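Local coordinates for protein alginate lyase (Aplysia kurodai, PDB 5GMT) that probably cleaves polymannuronate-rich alginate by lyase action, as a eukaryotic member of polysaccharide lyase family 14, at residues A13-S25 / Y264-A276. Residues are numbered along the deposited sequence; the frame is centred on the assembly and turned at random.
Sequences ATTVWSLSSVPHS and YFKNFQILTPSHA
Trp17 and Phe268 show how the close packing of a strand pair can gather on its buried side. Their side chains run side by side in the same direction, and the outer corner of the indole, CH2, rests 3.5 Å from CB of Phe268. Two atoms farther round the six-membered ring, Trp17 CE3 lies 3.7 Å from Ile270 CG1. With CG of Trp17 swung anti to the backbone N (chi1 170°), the six-membered ring reaches both neighbours on the opposing strand, while NE1 is bonded to His34 O and the ring stacks on the imidazole of His34. A serine here would probably open a gap beside Phe268 CB and Ile270 and leave His34 O without its indole donor. Leu19 adds its CB beside that of Phe268, and Leu19 O sits at the edge of the phenyl ring, in its plane.

The other face is looser and more polar: Ser18 is set beside Gln269, and Thr15 OG1 touches Leu271 CD2 at 3.4 Å. Toward the exposed N-terminal end of the segment, Ala13 CB merely rests on Pro273 CB, 3.9 Å away.

Between the faces the backbones run antiparallel, at 174°. Ile270 N donates to Trp17 O at 2.8 Å, nearly straight, whereas Ile270 O accepts Val16 N at 2.9 Å and, weakly, Trp17 N. This doubled facing is a classic beta bulge, shifting the register by one residue. A second irregularity follows where Asn267 and Phe268 both face Leu19, a G1 bulge, and Asn267 N bonds to Ser20 O. Strand 14-19 thereby joins the N-terminal part of the modelled chain to strand 261-272, whose other neighbours include strand 92-102, in one of the two large antiparallel sheets of a concanavalin-like beta-sandwich.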
loop_
_atom_site.group_PDB
_atom_site.type_symbol
_atom_site.label_atom_id
_atom_site.label_comp_id
_atom_site.label_asym_id
_atom_site.label_seq_id
_atom_site.Cartn_x
_atom_site.Cartn_y
_atom_site.Cartn_z
ATOM N N ALA A 13 -2.370 -6.361 -20.208
ATOM C CA ALA A 13 -3.136 -6.758 -19.030
ATOM C C ALA A 13 -4.492 -6.054 -18.994
ATOM O O ALA A 13 -4.613 -4.894 -19.389
ATOM C CB ALA A 13 -2.342 -6.466 -17.755
ATOM N N THR A 14 -5.510 -6.765 -18.523
ATOM C CA THR A 14 -6.864 -6.230 -18.466
ATOM C C THR A 14 -7.058 -5.318 -17.261
ATOM O O THR A 14 -6.731 -5.698 -16.144
ATOM C CB THR A 14 -7.909 -7.357 -18.388
ATOM O OG1 THR A 14 -7.699 -8.286 -19.458
ATOM C CG2 THR A 14 -9.318 -6.784 -18.474
ATOM N N THR A 15 -7.594 -4.122 -17.486
ATOM C CA THR A 15 -7.950 -3.236 -16.384
ATOM C C THR A 15 -9.330 -3.613 -15.863
ATOM O O THR A 15 -10.303 -3.577 -16.610
ATOM C CB THR A 15 -7.926 -1.754 -16.817
ATOM O OG1 THR A 15 -6.603 -1.403 -17.232
ATOM C CG2 THR A 15 -8.336 -0.857 -15.675
ATOM N N VAL A 16 -9.421 -3.998 -14.592
ATOM C CA VAL A 16 -10.696 -4.434 -14.033
ATOM C C VAL A 16 -11.361 -3.330 -13.206
ATOM O O VAL A 16 -12.572 -3.334 -13.039
ATOM C CB VAL A 16 -10.543 -5.720 -13.171
ATOM C CG1 VAL A 16 -10.049 -6.874 -14.042
ATOM C CG2 VAL A 16 -9.596 -5.498 -12.004
ATOM N N TRP A 17 -10.570 -2.371 -12.727
ATOM C CA TRP A 17 -11.096 -1.253 -11.954
ATOM C C TRP A 17 -10.176 -0.045 -12.066
ATOM O O TRP A 17 -8.968 -0.189 -12.134
ATOM C CB TRP A 17 -11.274 -1.657 -10.484
ATOM C CG TRP A 17 -11.599 -0.525 -9.536
ATOM C CD1 TRP A 17 -12.839 -0.022 -9.231
ATOM C CD2 TRP A 17 -10.662 0.222 -8.753
ATOM N NE1 TRP A 17 -12.723 0.999 -8.315
ATOM C CE2 TRP A 17 -11.397 1.162 -8.002
ATOM C CE3 TRP A 17 -9.274 0.190 -8.618
ATOM C CZ2 TRP A 17 -10.789 2.064 -7.142
ATOM C CZ3 TRP A 17 -8.675 1.084 -7.757
ATOM C CH2 TRP A 17 -9.432 2.007 -7.031
ATOM N N SER A 18 -10.761 1.147 -12.102
ATOM C CA SER A 18 -9.970 2.370 -12.032
ATOM C C SER A 18 -10.747 3.454 -11.300
ATOM O O SER A 18 -11.972 3.381 -11.176
ATOM C CB SER A 18 -9.572 2.857 -13.429
ATOM O OG SER A 18 -10.704 3.306 -14.154
ATOM N N LEU A 19 -10.021 4.457 -10.816
ATOM C CA LEU A 19 -10.634 5.612 -10.180
ATOM C C LEU A 19 -9.772 6.830 -10.480
ATOM O O LEU A 19 -8.698 7.001 -9.914
ATOM C CB LEU A 19 -10.793 5.381 -8.668
ATOM C CG LEU A 19 -11.602 6.398 -7.854
ATOM C CD1 LEU A 19 -12.250 5.730 -6.652
ATOM C CD2 LEU A 19 -10.744 7.591 -7.406
ATOM N N SER A 20 -10.242 7.669 -11.400
ATOM C CA SER A 20 -9.456 8.800 -11.878
ATOM C C SER A 20 -9.434 9.916 -10.859
ATOM O O SER A 20 -8.382 10.493 -10.579
ATOM C CB SER A 20 -10.018 9.337 -13.204
ATOM O OG SER A 20 -10.144 8.294 -14.145
ATOM N N SER A 21 -10.613 10.207 -10.314
ATOM C CA SER A 21 -10.807 11.378 -9.479
ATOM C C SER A 21 -11.888 11.086 -8.459
ATOM O O SER A 21 -12.612 10.103 -8.577
ATOM C CB SER A 21 -11.200 12.587 -10.328
ATOM O OG SER A 21 -12.424 12.323 -10.994
ATOM N N VAL A 22 -12.011 11.946 -7.459
ATOM C CA VAL A 22 -13.094 11.811 -6.496
ATOM C C VAL A 22 -14.009 13.029 -6.599
ATOM O O VAL A 22 -13.571 14.107 -7.023
ATOM C CB VAL A 22 -12.556 11.661 -5.064
ATOM C CG1 VAL A 22 -11.865 10.291 -4.895
ATOM C CG2 VAL A 22 -11.592 12.796 -4.760
ATOM N N PRO A 23 -15.293 12.859 -6.245
ATOM C CA PRO A 23 -16.211 14.003 -6.351
ATOM C C PRO A 23 -15.925 15.115 -5.340
ATOM O O PRO A 23 -15.351 14.875 -4.277
ATOM C CB PRO A 23 -17.585 13.375 -6.089
ATOM C CG PRO A 23 -17.295 12.146 -5.284
ATOM C CD PRO A 23 -15.983 11.629 -5.815
ATOM N N HIS A 24 -16.327 16.335 -5.682
ATOM C CA HIS A 24 -16.228 17.446 -4.744
ATOM C C HIS A 24 -17.392 17.377 -3.758
ATOM O O HIS A 24 -18.472 17.915 -4.015
ATOM C CB HIS A 24 -16.227 18.785 -5.487
ATOM C CG HIS A 24 -15.951 19.965 -4.609
ATOM N ND1 HIS A 24 -16.525 21.201 -4.818
ATOM C CD2 HIS A 24 -15.163 20.096 -3.516
ATOM C CE1 HIS A 24 -16.102 22.043 -3.893
ATOM N NE2 HIS A 24 -15.273 21.398 -3.092
ATOM N N SER A 25 -17.172 16.713 -2.628
ATOM C CA SER A 25 -18.231 16.494 -1.649
ATOM C C SER A 25 -17.677 16.652 -0.242
ATOM O O SER A 25 -16.500 16.399 -0.010
ATOM C CB SER A 25 -18.850 15.096 -1.826
ATOM O OG SER A 25 -19.808 14.800 -0.820
ATOM N N TYR A 264 -1.880 13.518 -1.758
ATOM C CA TYR A 264 -2.946 13.569 -2.751
ATOM C C TYR A 264 -2.875 12.329 -3.618
ATOM O O TYR A 264 -1.802 11.979 -4.088
ATOM C CB TYR A 264 -2.806 14.803 -3.650
ATOM C CG TYR A 264 -2.793 16.124 -2.926
ATOM C CD1 TYR A 264 -1.712 16.497 -2.132
ATOM C CD2 TYR A 264 -3.848 17.020 -3.070
ATOM C CE1 TYR A 264 -1.696 17.728 -1.469
ATOM C CE2 TYR A 264 -3.838 18.256 -2.417
ATOM C CZ TYR A 264 -2.762 18.596 -1.625
ATOM O OH TYR A 264 -2.742 19.807 -0.986
ATOM N N PHE A 265 -4.008 11.681 -3.863
ATOM C CA PHE A 265 -4.007 10.471 -4.669
ATOM C C PHE A 265 -4.971 10.627 -5.831
ATOM O O PHE A 265 -6.087 11.113 -5.653
ATOM C CB PHE A 265 -4.408 9.239 -3.844
ATOM C CG PHE A 265 -3.490 8.942 -2.693
ATOM C CD1 PHE A 265 -3.651 9.588 -1.477
ATOM C CD2 PHE A 265 -2.494 7.975 -2.813
ATOM C CE1 PHE A 265 -2.822 9.304 -0.404
ATOM C CE2 PHE A 265 -1.656 7.691 -1.747
ATOM C CZ PHE A 265 -1.824 8.351 -0.538
ATOM N N LYS A 266 -4.534 10.211 -7.009
ATOM C CA LYS A 266 -5.410 10.189 -8.178
ATOM C C LYS A 266 -5.041 9.017 -9.092
ATOM O O LYS A 266 -4.053 8.327 -8.845
ATOM C CB LYS A 266 -5.318 11.520 -8.933
ATOM C CG LYS A 266 -3.961 11.753 -9.593
ATOM C CD LYS A 266 -3.894 13.128 -10.285
ATOM C CE LYS A 266 -2.531 13.375 -10.913
ATOM N NZ LYS A 266 -2.208 12.391 -12.015
ATOM N N ASN A 267 -5.840 8.781 -10.133
ATOM C CA ASN A 267 -5.457 7.836 -11.185
ATOM C C ASN A 267 -5.155 6.420 -10.651
ATOM O O ASN A 267 -4.130 5.827 -10.987
ATOM C CB ASN A 267 -4.242 8.393 -11.940
ATOM C CG ASN A 267 -4.015 7.717 -13.277
ATOM O OD1 ASN A 267 -4.904 7.042 -13.802
ATOM N ND2 ASN A 267 -2.813 7.891 -13.840
ATOM N N PHE A 268 -6.046 5.911 -9.804
ATOM C CA PHE A 268 -5.999 4.514 -9.356
ATOM C C PHE A 268 -6.338 3.550 -10.488
ATOM O O PHE A 268 -7.250 3.806 -11.271
ATOM C CB PHE A 268 -6.989 4.279 -8.211
ATOM C CG PHE A 268 -6.629 4.965 -6.931
ATOM C CD1 PHE A 268 -5.892 4.301 -5.959
ATOM C CD2 PHE A 268 -7.044 6.267 -6.683
ATOM C CE1 PHE A 268 -5.565 4.936 -4.778
ATOM C CE2 PHE A 268 -6.731 6.895 -5.492
ATOM C CZ PHE A 268 -5.995 6.222 -4.534
ATOM N N GLN A 269 -5.631 2.424 -10.554
ATOM C CA GLN A 269 -5.958 1.352 -11.498
ATOM C C GLN A 269 -5.602 -0.006 -10.912
ATOM O O GLN A 269 -4.563 -0.153 -10.267
ATOM C CB GLN A 269 -5.198 1.493 -12.816
ATOM C CG GLN A 269 -5.277 2.814 -13.530
ATOM C CD GLN A 269 -4.365 2.819 -14.745
ATOM O OE1 GLN A 269 -4.383 1.884 -15.548
ATOM N NE2 GLN A 269 -3.546 3.853 -14.867
ATOM N N ILE A 270 -6.446 -0.998 -11.166
ATOM C CA ILE A 270 -6.083 -2.369 -10.856
ATOM C C ILE A 270 -6.212 -3.184 -12.129
ATOM O O ILE A 270 -7.286 -3.230 -12.748
ATOM C CB ILE A 270 -6.955 -2.964 -9.731
ATOM C CG1 ILE A 270 -6.608 -2.298 -8.397
ATOM C CG2 ILE A 270 -6.732 -4.458 -9.623
ATOM C CD1 ILE A 270 -7.465 -2.775 -7.228
ATOM N N LEU A 271 -5.100 -3.785 -12.537
ATOM C CA LEU A 271 -5.073 -4.684 -13.688
ATOM C C LEU A 271 -4.817 -6.111 -13.248
ATOM O O LEU A 271 -4.249 -6.341 -12.176
ATOM C CB LEU A 271 -3.987 -4.271 -14.687
ATOM C CG LEU A 271 -4.044 -2.838 -15.204
ATOM C CD1 LEU A 271 -3.232 -1.923 -14.298
ATOM C CD2 LEU A 271 -3.520 -2.800 -16.633
ATOM N N THR A 272 -5.216 -7.067 -14.087
ATOM C CA THR A 272 -4.963 -8.476 -13.806
ATOM C C THR A 272 -4.202 -9.120 -14.959
ATOM O O THR A 272 -4.814 -9.595 -15.913
ATOM C CB THR A 272 -6.272 -9.261 -13.572
ATOM O OG1 THR A 272 -7.143 -9.079 -14.696
ATOM C CG2 THR A 272 -6.985 -8.786 -12.309
ATOM N N PRO A 273 -2.863 -9.137 -14.875
ATOM C CA PRO A 273 -2.069 -9.792 -15.917
ATOM C C PRO A 273 -2.121 -11.299 -15.753
ATOM O O PRO A 273 -2.599 -11.792 -14.729
ATOM C CB PRO A 273 -0.656 -9.277 -15.657
ATOM C CG PRO A 273 -0.625 -9.098 -14.146
ATOM C CD PRO A 273 -2.026 -8.670 -13.751
ATOM N N SER A 274 -1.621 -12.023 -16.746
ATOM C CA SER A 274 -1.506 -13.469 -16.624
ATOM C C SER A 274 -0.558 -13.822 -15.492
ATOM O O SER A 274 0.532 -13.258 -15.388
ATOM C CB SER A 274 -1.001 -14.079 -17.930
ATOM O OG SER A 274 -1.925 -13.877 -18.981
ATOM N N HIS A 275 -0.979 -14.759 -14.649
ATOM C CA HIS A 275 -0.153 -15.226 -13.536
ATOM C C HIS A 275 1.145 -15.860 -14.035
ATOM O O HIS A 275 1.126 -16.732 -14.892
ATOM C CB HIS A 275 -0.946 -16.222 -12.685
ATOM C CG HIS A 275 -0.304 -16.535 -11.370
ATOM N ND1 HIS A 275 -0.367 -17.784 -10.792
ATOM C CD2 HIS A 275 0.399 -15.756 -10.514
ATOM C CE1 HIS A 275 0.272 -17.764 -9.637
ATOM N NE2 HIS A 275 0.748 -16.546 -9.444
ATOM N N ALA A 276 2.278 -15.393 -13.519
ATOM C CA ALA A 276 3.571 -15.945 -13.900
ATOM C C ALA A 276 4.502 -15.973 -12.693
ATOM O O ALA A 276 5.021 -14.942 -12.282
ATOM C CB ALA A 276 4.192 -15.133 -15.031
#